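Local coordinates for uncharacterized protein lp_2664 (Lactobacillus plantarum WCFS1, PDB 2PJQ) that is of unknown function but belongs to the HD-domain family, whose members are typically metal-dependent phosphohydrolases, at residues B[97-109]-B[117-129]. Residues are numbered along the deposited sequence; the frame is centred on the assembly and turned at random.
Sequences AIFAIIDHMSFSK and LSLEGQVVQDADR
With CG1 beside its backbone N (chi1 -67°) and CG2 beside its carbonyl carbon, Ile101 sends both branches onto helix 119-130: CG1 and CD1 rest on the backbone of Gly121, while CG2 meets Val124 CG2 at 3.8 Å, the two side chains crossing at about a right angle. Gly121 contributes no side chain, and here the backbones come nearest, Ile101 CA lying 5.1 Å from Gly121 CA. The axes of helix 97-102 and helix 119-129 approach to 9.3 Å, their N-to-C directions 44° apart. Four residues on, selenomethionine Met105 turns CG between its N and carbonyl carbon (chi1 54°), and its SE reaches Val124 CG1 at 4.2 Å; its CB packs against Leu117 CD2 at 3.9 Å. Ile101 thus lies against one methyl of Val124 and Met105 near the other. This packing of a helix end and the following loop on helix 119-130 lies within the all-helical HD domain, whose probable H...HD...D motif ends in Asp128; Met105 also touches His63 of that motif, although no metal is bound there. At the C-terminal end of helix 119-130, Arg129 extends its chain from CG to NE toward the 105-107 backbone, with NH2 3.2 Å from Met105 O. Phe107 N lies at the guanidinium edge, near its plane.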
ATOM      1  N   ALA B  97      -6.884   8.246 -33.299  1.00  1.00           N
ATOM      2  CA  ALA B  97      -7.862   8.463 -32.237  1.00  1.00           C
ATOM      3  C   ALA B  97      -7.545   7.758 -30.915  1.00  1.60           C
ATOM      4  O   ALA B  97      -8.051   8.153 -29.860  1.00  1.00           O
ATOM      5  CB  ALA B  97      -9.266   8.068 -32.716  1.00  1.00           C
ATOM      6  N   ILE B  98      -6.708   6.725 -30.980  1.00  1.00           N
ATOM      7  CA  ILE B  98      -6.313   5.962 -29.807  1.00  1.00           C
ATOM      8  C   ILE B  98      -5.233   6.690 -29.013  1.00  1.00           C
ATOM      9  O   ILE B  98      -5.260   6.715 -27.789  1.00  1.00           O
ATOM     10  CB  ILE B  98      -5.806   4.576 -30.230  1.00  7.05           C
ATOM     11  CG1 ILE B  98      -6.950   3.819 -30.904  1.00  9.46           C
ATOM     12  CG2 ILE B  98      -5.254   3.803 -29.024  1.00  5.67           C
ATOM     13  CD1 ILE B  98      -6.594   2.443 -31.425  1.00 10.56           C
ATOM     14  N   PHE B  99      -4.266   7.280 -29.701  1.00  1.58           N
ATOM     15  CA  PHE B  99      -3.222   7.996 -28.985  1.00  2.12           C
ATOM     16  C   PHE B  99      -3.756   9.321 -28.525  1.00  1.67           C
ATOM     17  O   PHE B  99      -3.337   9.843 -27.487  1.00  1.00           O
ATOM     18  CB  PHE B  99      -2.003   8.183 -29.857  1.00  2.54           C
ATOM     19  CG  PHE B  99      -1.203   6.922 -30.035  1.00  6.90           C
ATOM     20  CD1 PHE B  99      -0.309   6.512 -29.056  1.00  7.24           C
ATOM     21  CD2 PHE B  99      -1.352   6.137 -31.176  1.00  7.81           C
ATOM     22  CE1 PHE B  99       0.424   5.343 -29.211  1.00  8.92           C
ATOM     23  CE2 PHE B  99      -0.625   4.970 -31.337  1.00  8.39           C
ATOM     24  CZ  PHE B  99       0.269   4.572 -30.350  1.00  7.98           C
ATOM     25  N   ALA B 100      -4.716   9.834 -29.289  1.00  1.00           N
ATOM     26  CA  ALA B 100      -5.367  11.091 -28.988  1.00  1.00           C
ATOM     27  C   ALA B 100      -5.843  11.034 -27.552  1.00  1.03           C
ATOM     28  O   ALA B 100      -5.736  12.001 -26.810  1.00  1.32           O
ATOM     29  CB  ALA B 100      -6.542  11.283 -29.901  1.00  2.27           C
ATOM     30  N   ILE B 101      -6.367   9.878 -27.164  1.00  6.03           N
ATOM     31  CA  ILE B 101      -6.860   9.686 -25.812  1.00  9.27           C
ATOM     32  C   ILE B 101      -5.697   9.429 -24.851  1.00 12.42           C
ATOM     33  O   ILE B 101      -5.162  10.333 -24.224  1.00 10.90           O
ATOM     34  CB  ILE B 101      -7.836   8.490 -25.753  1.00  7.34           C
ATOM     35  CG1 ILE B 101      -9.106   8.822 -26.537  1.00  5.89           C
ATOM     36  CG2 ILE B 101      -8.168   8.154 -24.296  1.00  7.31           C
ATOM     37  CD1 ILE B 101     -10.054   7.661 -26.700  1.00  5.92           C
ATOM     38  N   ILE B 102      -5.323   8.170 -24.749  1.00 19.06           N
ATOM     39  CA  ILE B 102      -4.242   7.743 -23.892  1.00 23.76           C
ATOM     40  C   ILE B 102      -3.226   8.824 -23.571  1.00 26.04           C
ATOM     41  O   ILE B 102      -3.049   9.191 -22.411  1.00 28.73           O
ATOM     42  CB  ILE B 102      -3.521   6.582 -24.536  1.00 24.12           C
ATOM     43  CG1 ILE B 102      -4.544   5.526 -24.934  1.00 23.57           C
ATOM     44  CG2 ILE B 102      -2.507   6.014 -23.588  1.00 26.53           C
ATOM     45  CD1 ILE B 102      -3.949   4.480 -25.808  1.00 28.14           C
ATOM     46  N   ASP B 103      -2.578   9.352 -24.602  1.00 28.91           N
ATOM     47  CA  ASP B 103      -1.541  10.362 -24.415  1.00 31.07           C
ATOM     48  C   ASP B 103      -1.935  11.763 -23.940  1.00 32.25           C
ATOM     49  O   ASP B 103      -1.051  12.562 -23.623  1.00 32.01           O
ATOM     50  CB  ASP B 103      -0.707  10.476 -25.699  1.00 32.25           C
ATOM     51  CG  ASP B 103       0.006   9.171 -26.048  1.00 34.11           C
ATOM     52  OD1 ASP B 103       0.556   8.524 -25.132  1.00 35.11           O
ATOM     53  OD2 ASP B 103       0.031   8.785 -27.235  1.00 36.79           O
ATOM     54  N   HIS B 104      -3.233  12.059 -23.866  1.00 30.13           N
ATOM     55  CA  HIS B 104      -3.698  13.386 -23.451  1.00 30.53           C
ATOM     56  C   HIS B 104      -4.883  13.329 -22.502  1.00 33.62           C
ATOM     57  O   HIS B 104      -5.832  14.093 -22.636  1.00 34.28           O
ATOM     58  CB  HIS B 104      -4.113  14.189 -24.676  1.00 30.54           C
ATOM     59  CG  HIS B 104      -3.114  14.152 -25.785  1.00 29.00           C
ATOM     60  ND1 HIS B 104      -1.878  14.754 -25.697  1.00 28.53           N
ATOM     61  CD2 HIS B 104      -3.157  13.556 -27.000  1.00 28.93           C
ATOM     62  CE1 HIS B 104      -1.201  14.531 -26.809  1.00 28.41           C
ATOM     63  NE2 HIS B 104      -1.955  13.806 -27.615  1.00 29.43           N
HETATM   64  N   MSE B 105      -4.826  12.427 -21.534  1.00 40.65           N
HETATM   65  CA  MSE B 105      -5.910  12.273 -20.577  1.00 42.92           C
HETATM   66  C   MSE B 105      -5.342  12.137 -19.174  1.00 44.24           C
HETATM   67  O   MSE B 105      -6.081  12.154 -18.188  1.00 43.79           O
HETATM   68  CB  MSE B 105      -6.680  11.017 -20.900  1.00 46.04           C
HETATM   69  CG  MSE B 105      -5.757   9.833 -20.963  1.00 49.95           C
HETATM   70 SE   MSE B 105      -6.702   8.212 -20.701  1.00 54.54          SE
HETATM   71  CE  MSE B 105      -5.936   7.684 -19.008  1.00 54.54           C
ATOM     72  N   SER B 106      -4.030  11.976 -19.079  1.00 44.85           N
ATOM     73  CA  SER B 106      -3.429  11.842 -17.769  1.00 46.70           C
ATOM     74  C   SER B 106      -3.391  13.184 -17.047  1.00 47.00           C
ATOM     75  O   SER B 106      -3.297  14.247 -17.664  1.00 46.35           O
ATOM     76  CB  SER B 106      -2.016  11.255 -17.869  1.00 47.91           C
ATOM     77  OG  SER B 106      -2.048   9.916 -18.337  1.00 47.71           O
ATOM     78  N   PHE B 107      -3.494  13.099 -15.724  1.00 50.15           N
ATOM     79  CA  PHE B 107      -3.456  14.244 -14.827  1.00 51.29           C
ATOM     80  C   PHE B 107      -2.073  14.887 -14.945  1.00 55.23           C
ATOM     81  O   PHE B 107      -1.934  16.109 -14.870  1.00 54.94           O
ATOM     82  CB  PHE B 107      -3.679  13.747 -13.399  1.00 38.93           C
ATOM     83  CG  PHE B 107      -3.622  14.817 -12.355  1.00 33.40           C
ATOM     84  CD1 PHE B 107      -4.717  15.633 -12.115  1.00 31.42           C
ATOM     85  CD2 PHE B 107      -2.496  14.961 -11.560  1.00 31.21           C
ATOM     86  CE1 PHE B 107      -4.694  16.573 -11.089  1.00 30.02           C
ATOM     87  CE2 PHE B 107      -2.463  15.897 -10.532  1.00 29.93           C
ATOM     88  CZ  PHE B 107      -3.565  16.702 -10.294  1.00 29.24           C
ATOM     89  N   SER B 108      -1.053  14.048 -15.123  1.00 57.36           N
ATOM     90  CA  SER B 108       0.320  14.520 -15.250  1.00 61.66           C
ATOM     91  C   SER B 108       0.400  15.555 -16.364  1.00 64.91           C
ATOM     92  O   SER B 108       1.124  16.545 -16.259  1.00 64.62           O
ATOM     93  CB  SER B 108       1.266  13.347 -15.550  1.00 61.92           C
ATOM     94  OG  SER B 108       0.897  12.649 -16.732  1.00 61.75           O
ATOM     95  N   LYS B 109      -0.362  15.319 -17.427  1.00 69.75           N
ATOM     96  CA  LYS B 109      -0.384  16.221 -18.571  1.00 73.44           C
ATOM     97  C   LYS B 109      -1.064  17.546 -18.254  1.00 75.75           C
ATOM     98  O   LYS B 109      -0.495  18.607 -18.502  1.00 75.46           O
ATOM     99  CB  LYS B 109      -1.083  15.552 -19.759  1.00 73.64           C
ATOM    100  CG  LYS B 109      -0.209  14.574 -20.529  1.00 74.79           C
ATOM    101  CD  LYS B 109       1.057  15.264 -21.033  1.00 75.61           C
ATOM    102  CE  LYS B 109       1.775  14.444 -22.098  1.00 76.47           C
ATOM    103  NZ  LYS B 109       1.033  14.419 -23.393  1.00 76.84           N
ATOM    104  N   LEU B 117     -10.689  17.080 -24.619  1.00 61.22           N
ATOM    105  CA  LEU B 117     -10.723  15.661 -24.944  1.00 55.24           C
ATOM    106  C   LEU B 117     -11.963  15.212 -25.730  1.00 51.98           C
ATOM    107  O   LEU B 117     -12.915  15.976 -25.883  1.00 53.31           O
ATOM    108  CB  LEU B 117     -10.640  14.895 -23.627  1.00 53.63           C
ATOM    109  CG  LEU B 117      -9.745  13.668 -23.536  1.00 52.66           C
ATOM    110  CD1 LEU B 117      -8.346  14.014 -23.987  1.00 52.28           C
ATOM    111  CD2 LEU B 117      -9.741  13.177 -22.106  1.00 51.99           C
ATOM    112  N   SER B 118     -11.950  13.975 -26.230  1.00 44.27           N
ATOM    113  CA  SER B 118     -13.098  13.431 -26.965  1.00 37.94           C
ATOM    114  C   SER B 118     -14.156  13.047 -25.938  1.00 34.13           C
ATOM    115  O   SER B 118     -13.987  13.291 -24.743  1.00 33.12           O
ATOM    116  CB  SER B 118     -12.730  12.152 -27.728  1.00 37.39           C
ATOM    117  OG  SER B 118     -11.536  12.294 -28.461  1.00 38.29           O
ATOM    118  N   LEU B 119     -15.247  12.447 -26.403  1.00 29.49           N
ATOM    119  CA  LEU B 119     -16.272  12.005 -25.482  1.00 24.07           C
ATOM    120  C   LEU B 119     -15.781  10.645 -25.035  1.00 22.44           C
ATOM    121  O   LEU B 119     -15.947  10.254 -23.877  1.00 23.01           O
ATOM    122  CB  LEU B 119     -17.621  11.851 -26.171  1.00 18.58           C
ATOM    123  CG  LEU B 119     -18.755  11.305 -25.293  1.00 15.52           C
ATOM    124  CD1 LEU B 119     -19.168  12.320 -24.238  1.00 11.21           C
ATOM    125  CD2 LEU B 119     -19.932  10.953 -26.179  1.00 15.20           C
ATOM    126  N   GLU B 120     -15.157   9.926 -25.962  1.00 15.80           N
ATOM    127  CA  GLU B 120     -14.643   8.616 -25.627  1.00 12.68           C
ATOM    128  C   GLU B 120     -13.469   8.826 -24.708  1.00 12.15           C
ATOM    129  O   GLU B 120     -13.206   8.001 -23.849  1.00 14.05           O
ATOM    130  CB  GLU B 120     -14.218   7.842 -26.871  1.00 12.37           C
ATOM    131  CG  GLU B 120     -14.336   8.607 -28.176  1.00 11.25           C
ATOM    132  CD  GLU B 120     -15.743   9.045 -28.469  1.00  8.71           C
ATOM    133  OE1 GLU B 120     -16.606   8.167 -28.668  1.00  7.21           O
ATOM    134  OE2 GLU B 120     -15.983  10.271 -28.492  1.00 11.07           O
ATOM    135  N   GLY B 121     -12.777   9.949 -24.871  1.00 12.21           N
ATOM    136  CA  GLY B 121     -11.639  10.240 -24.008  1.00 11.76           C
ATOM    137  C   GLY B 121     -12.081  10.558 -22.582  1.00 10.50           C
ATOM    138  O   GLY B 121     -11.555  10.029 -21.611  1.00  8.06           O
ATOM    139  N   GLN B 122     -13.062  11.440 -22.456  1.00 11.69           N
ATOM    140  CA  GLN B 122     -13.568  11.807 -21.153  1.00 12.35           C
ATOM    141  C   GLN B 122     -14.024  10.550 -20.459  1.00 12.53           C
ATOM    142  O   GLN B 122     -13.888  10.417 -19.249  1.00 13.53           O
ATOM    143  CB  GLN B 122     -14.740  12.765 -21.299  1.00 19.12           C
ATOM    144  CG  GLN B 122     -14.336  14.110 -21.889  1.00 21.82           C
ATOM    145  CD  GLN B 122     -15.523  14.988 -22.231  1.00 22.15           C
ATOM    146  OE1 GLN B 122     -16.629  14.821 -21.694  1.00 21.15           O
ATOM    147  NE2 GLN B 122     -15.298  15.942 -23.124  1.00 24.96           N
ATOM    148  N   VAL B 123     -14.556   9.607 -21.225  1.00 12.39           N
ATOM    149  CA  VAL B 123     -15.012   8.369 -20.624  1.00 10.99           C
ATOM    150  C   VAL B 123     -13.850   7.492 -20.144  1.00 10.58           C
ATOM    151  O   VAL B 123     -13.901   6.947 -19.049  1.00  9.98           O
ATOM    152  CB  VAL B 123     -15.915   7.578 -21.589  1.00 12.39           C
ATOM    153  CG1 VAL B 123     -16.167   6.178 -21.043  1.00 13.70           C
ATOM    154  CG2 VAL B 123     -17.249   8.291 -21.739  1.00 12.19           C
ATOM    155  N   VAL B 124     -12.797   7.356 -20.944  1.00 11.90           N
ATOM    156  CA  VAL B 124     -11.667   6.537 -20.520  1.00 12.27           C
ATOM    157  C   VAL B 124     -11.114   7.166 -19.238  1.00 13.25           C
ATOM    158  O   VAL B 124     -10.977   6.503 -18.206  1.00 13.51           O
ATOM    159  CB  VAL B 124     -10.557   6.485 -21.615  1.00 10.39           C
ATOM    160  CG1 VAL B 124      -9.607   5.317 -21.365  1.00  8.62           C
ATOM    161  CG2 VAL B 124     -11.186   6.339 -22.975  1.00  8.74           C
ATOM    162  N   GLN B 125     -10.831   8.460 -19.298  1.00 13.89           N
ATOM    163  CA  GLN B 125     -10.299   9.183 -18.148  1.00 13.71           C
ATOM    164  C   GLN B 125     -11.137   8.993 -16.876  1.00 13.13           C
ATOM    165  O   GLN B 125     -10.610   8.635 -15.812  1.00 11.38           O
ATOM    166  CB  GLN B 125     -10.193  10.671 -18.480  1.00 10.50           C
ATOM    167  CG  GLN B 125      -9.813  11.519 -17.296  1.00 12.35           C
ATOM    168  CD  GLN B 125      -9.568  12.966 -17.660  1.00 13.96           C
ATOM    169  OE1 GLN B 125      -8.534  13.309 -18.238  1.00 11.73           O
ATOM    170  NE2 GLN B 125     -10.523  13.829 -17.319  1.00 16.04           N
ATOM    171  N   ASP B 126     -12.438   9.243 -16.978  1.00  9.42           N
ATOM    172  CA  ASP B 126     -13.313   9.087 -15.823  1.00  8.48           C
ATOM    173  C   ASP B 126     -13.269   7.665 -15.296  1.00  9.56           C
ATOM    174  O   ASP B 126     -13.331   7.429 -14.096  1.00 10.49           O
ATOM    175  CB  ASP B 126     -14.744   9.448 -16.193  1.00  7.14           C
ATOM    176  CG  ASP B 126     -14.951  10.938 -16.290  1.00  5.81           C
ATOM    177  OD1 ASP B 126     -14.079  11.688 -15.792  1.00  9.51           O
ATOM    178  OD2 ASP B 126     -15.988  11.357 -16.844  1.00  1.00           O
ATOM    179  N   ALA B 127     -13.159   6.707 -16.201  1.00 12.12           N
ATOM    180  CA  ALA B 127     -13.107   5.318 -15.795  1.00 12.99           C
ATOM    181  C   ALA B 127     -11.805   5.037 -15.057  1.00 14.02           C
ATOM    182  O   ALA B 127     -11.800   4.431 -13.981  1.00 13.71           O
ATOM    183  CB  ALA B 127     -13.218   4.427 -17.006  1.00 13.52           C
ATOM    184  N   ASP B 128     -10.700   5.499 -15.630  1.00 11.80           N
ATOM    185  CA  ASP B 128      -9.398   5.262 -15.030  1.00 11.06           C
ATOM    186  C   ASP B 128      -9.275   5.896 -13.647  1.00 10.83           C
ATOM    187  O   ASP B 128      -8.826   5.252 -12.702  1.00 10.33           O
ATOM    188  CB  ASP B 128      -8.295   5.787 -15.945  1.00 14.69           C
ATOM    189  CG  ASP B 128      -6.992   5.056 -15.746  1.00 18.59           C
ATOM    190  OD1 ASP B 128      -6.947   3.850 -16.067  1.00 22.57           O
ATOM    191  OD2 ASP B 128      -6.017   5.672 -15.265  1.00 20.14           O
ATOM    192  N   ARG B 129      -9.663   7.159 -13.527  1.00 13.24           N
ATOM    193  CA  ARG B 129      -9.574   7.845 -12.241  1.00 12.46           C
ATOM    194  C   ARG B 129     -10.528   7.237 -11.243  1.00 11.22           C
ATOM    195  O   ARG B 129     -10.195   7.088 -10.067  1.00 10.51           O
ATOM    196  CB  ARG B 129      -9.868   9.336 -12.406  1.00 13.42           C
ATOM    197  CG  ARG B 129      -8.730  10.071 -13.093  1.00 14.80           C
ATOM    198  CD  ARG B 129      -9.105  11.468 -13.542  1.00 15.61           C
ATOM    199  NE  ARG B 129      -8.017  12.044 -14.319  1.00 19.24           N
ATOM    200  CZ  ARG B 129      -8.008  13.278 -14.812  1.00 22.02           C
ATOM    201  NH1 ARG B 129      -9.042  14.091 -14.608  1.00 19.76           N
ATOM    202  NH2 ARG B 129      -6.959  13.697 -15.515  1.00 22.80           N
TER